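Side-chain contact in R-imine reductase (Streptomyces kanamyceticus, PDB 3ZGY), which catalyses the R-selective, NADPH-dependent reduction of an imine substrate: residues Val79-Ser84 with Ala91-Leu96. Residues are numbered along the deposited sequence; the frame is centred on the assembly and turned at random.
Sequences VVVCVS and ALLDPL
Val-83 and Leu-92 make the closer of two apolar contacts that join strand 78-81 and the loop after it to the helix that follows. Methyl CG1 of Val-83 meets CD1 of Leu-92 at 4.0 Å, and the two side chains run past one another in opposite directions. Leu-92 brings CD1 to the valine by placing CG beside its backbone N, opposite the carbonyl carbon (chi1 -62°), with CD1 carrying the chain on almost straight (chi2 -179°). Val-81 and Leu-93 form the second, looser pair, CG2 of the valine lying 4.5 Å from CD1 of the leucine. The CA atoms of Val-83 and Leu-92, and those of Val-81 and Leu-93, are 9.7 Å apart, a gap bridged by the side chains.

In 91-96, polar bonds gather around the type I turn from Leu-93 to Leu-96. Leu-96 N donates to Leu-93 O (3.1 Å), while Asp-94 forms a salt bridge with Arg-120 and a hydrogen bond with His-90.

Val-83 and Ser-84 belong to the NADP(+) site, empty here, so the Val-83/Leu-92 pair lies beside the cofactor pocket of a Rossmann-type domain. Val-81 and Leu-93 both pack on Leu-106, and Leu-93 also reaches Trp-123 of helix 114-126; the contact thus lies within the beta-alpha-beta unit of strand 78-81, helix 86-93 and strand 105-108.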
ATOM      1  N   VAL D  79      28.923 -15.995  11.557  1.00 40.19           N
ATOM      2  CA  VAL D  79      28.464 -16.899  10.514  1.00 37.31           C
ATOM      3  C   VAL D  79      27.117 -16.443   9.987  1.00 39.20           C
ATOM      4  O   VAL D  79      26.147 -16.427  10.718  1.00 36.81           O
ATOM      5  CB  VAL D  79      28.294 -18.316  11.036  1.00 36.35           C
ATOM      6  CG1 VAL D  79      27.812 -19.265   9.944  1.00 37.38           C
ATOM      7  CG2 VAL D  79      29.625 -18.799  11.537  1.00 38.34           C
ATOM      8  N   VAL D  80      27.043 -16.088   8.699  1.00 39.79           N
ATOM      9  CA  VAL D  80      25.799 -15.587   8.125  1.00 36.33           C
ATOM     10  C   VAL D  80      25.184 -16.636   7.216  1.00 35.66           C
ATOM     11  O   VAL D  80      25.844 -17.180   6.359  1.00 40.82           O
ATOM     12  CB  VAL D  80      26.055 -14.313   7.363  1.00 35.30           C
ATOM     13  CG1 VAL D  80      24.772 -13.834   6.670  1.00 40.09           C
ATOM     14  CG2 VAL D  80      26.527 -13.223   8.283  1.00 35.12           C
ATOM     15  N   VAL D  81      23.905 -16.864   7.363  1.00 37.74           N
ATOM     16  CA  VAL D  81      23.228 -17.876   6.595  1.00 38.35           C
ATOM     17  C   VAL D  81      22.127 -17.267   5.782  1.00 39.92           C
ATOM     18  O   VAL D  81      21.246 -16.557   6.326  1.00 41.01           O
ATOM     19  CB  VAL D  81      22.585 -18.906   7.536  1.00 43.23           C
ATOM     20  CG1 VAL D  81      21.835 -19.966   6.749  1.00 44.90           C
ATOM     21  CG2 VAL D  81      23.676 -19.580   8.374  1.00 45.82           C
ATOM     22  N   CYS D  82      22.145 -17.545   4.490  1.00 38.38           N
ATOM     23  CA  CYS D  82      21.068 -17.096   3.614  1.00 39.08           C
ATOM     24  C   CYS D  82      20.721 -18.138   2.588  1.00 38.99           C
ATOM     25  O   CYS D  82      21.489 -18.360   1.643  1.00 46.78           O
ATOM     26  CB  CYS D  82      21.467 -15.829   2.934  1.00 34.68           C
ATOM     27  SG  CYS D  82      19.958 -15.035   2.333  1.00 44.85           S
ATOM     28  N   VAL D  83      19.617 -18.838   2.798  1.00 37.50           N
ATOM     29  CA  VAL D  83      19.252 -19.987   1.955  1.00 35.18           C
ATOM     30  C   VAL D  83      17.772 -19.915   1.693  1.00 39.88           C
ATOM     31  O   VAL D  83      17.093 -18.950   2.120  1.00 40.67           O
ATOM     32  CB  VAL D  83      19.597 -21.327   2.592  1.00 41.50           C
ATOM     33  CG1 VAL D  83      21.102 -21.467   2.773  1.00 41.32           C
ATOM     34  CG2 VAL D  83      18.889 -21.507   3.940  1.00 45.03           C
ATOM     35  N   SER D  84      17.228 -20.894   0.995  1.00 43.23           N
ATOM     36  CA  SER D  84      15.865 -20.711   0.469  1.00 46.92           C
ATOM     37  C   SER D  84      14.834 -20.669   1.576  1.00 42.47           C
ATOM     38  O   SER D  84      13.910 -19.852   1.510  1.00 45.85           O
ATOM     39  CB  SER D  84      15.539 -21.755  -0.594  1.00 47.31           C
ATOM     40  OG  SER D  84      15.674 -23.034  -0.034  1.00 59.24           O
ATOM     41  N   ALA D  91      18.598 -28.481   7.379  1.00 44.09           N
ATOM     42  CA  ALA D  91      19.381 -29.510   6.675  1.00 47.35           C
ATOM     43  C   ALA D  91      20.902 -29.251   6.726  1.00 48.72           C
ATOM     44  O   ALA D  91      21.692 -30.187   6.800  1.00 45.02           O
ATOM     45  CB  ALA D  91      18.876 -29.650   5.248  1.00 41.85           C
ATOM     46  N   LEU D  92      21.299 -27.983   6.740  1.00 44.49           N
ATOM     47  CA  LEU D  92      22.707 -27.670   6.734  1.00 44.35           C
ATOM     48  C   LEU D  92      23.278 -27.604   8.104  1.00 45.79           C
ATOM     49  O   LEU D  92      24.433 -27.953   8.281  1.00 53.56           O
ATOM     50  CB  LEU D  92      22.943 -26.331   6.056  1.00 46.96           C
ATOM     51  CG  LEU D  92      22.515 -26.275   4.596  1.00 48.33           C
ATOM     52  CD1 LEU D  92      22.820 -24.898   4.053  1.00 51.64           C
ATOM     53  CD2 LEU D  92      23.246 -27.346   3.810  1.00 45.62           C
ATOM     54  N   LEU D  93      22.510 -27.113   9.072  1.00 43.02           N
ATOM     55  CA  LEU D  93      23.062 -26.837  10.387  1.00 45.24           C
ATOM     56  C   LEU D  93      22.838 -27.969  11.440  1.00 49.22           C
ATOM     57  O   LEU D  93      23.685 -28.185  12.278  1.00 41.01           O
ATOM     58  CB  LEU D  93      22.482 -25.552  10.918  1.00 49.90           C
ATOM     59  CG  LEU D  93      22.796 -24.294  10.119  1.00 54.64           C
ATOM     60  CD1 LEU D  93      22.355 -23.062  10.896  1.00 53.15           C
ATOM     61  CD2 LEU D  93      24.273 -24.209   9.775  1.00 48.13           C
ATOM     62  N   ASP D  94      21.704 -28.675  11.386  1.00 46.02           N
ATOM     63  CA  ASP D  94      21.404 -29.670  12.407  1.00 40.97           C
ATOM     64  C   ASP D  94      22.490 -30.740  12.482  1.00 42.63           C
ATOM     65  O   ASP D  94      22.891 -31.128  13.566  1.00 43.03           O
ATOM     66  CB  ASP D  94      19.991 -30.266  12.226  1.00 40.18           C
ATOM     67  CG  ASP D  94      18.846 -29.263  12.561  1.00 42.22           C
ATOM     68  OD1 ASP D  94      19.115 -28.217  13.160  1.00 53.31           O
ATOM     69  OD2 ASP D  94      17.654 -29.540  12.269  1.00 40.93           O
ATOM     70  N   PRO D  95      23.007 -31.210  11.341  1.00 46.57           N
ATOM     71  CA  PRO D  95      23.999 -32.277  11.436  1.00 47.93           C
ATOM     72  C   PRO D  95      25.317 -31.885  12.047  1.00 49.94           C
ATOM     73  O   PRO D  95      26.159 -32.735  12.173  1.00 53.44           O
ATOM     74  CB  PRO D  95      24.237 -32.664   9.983  1.00 49.99           C
ATOM     75  CG  PRO D  95      23.002 -32.266   9.269  1.00 49.38           C
ATOM     76  CD  PRO D  95      22.539 -31.023   9.960  1.00 50.00           C
ATOM     77  N   LEU D  96      25.532 -30.623  12.405  1.00 57.90           N
ATOM     78  CA  LEU D  96      26.843 -30.201  12.911  1.00 58.42           C
ATOM     79  C   LEU D  96      27.118 -30.767  14.293  1.00 60.61           C
ATOM     80  O   LEU D  96      26.198 -30.873  15.082  1.00 73.12           O
ATOM     81  CB  LEU D  96      26.917 -28.675  12.987  1.00 57.21           C
ATOM     82  CG  LEU D  96      26.912 -27.884  11.686  1.00 54.47           C
ATOM     83  CD1 LEU D  96      26.961 -26.410  12.016  1.00 54.40           C
ATOM     84  CD2 LEU D  96      28.081 -28.252  10.790  1.00 59.56           C
TER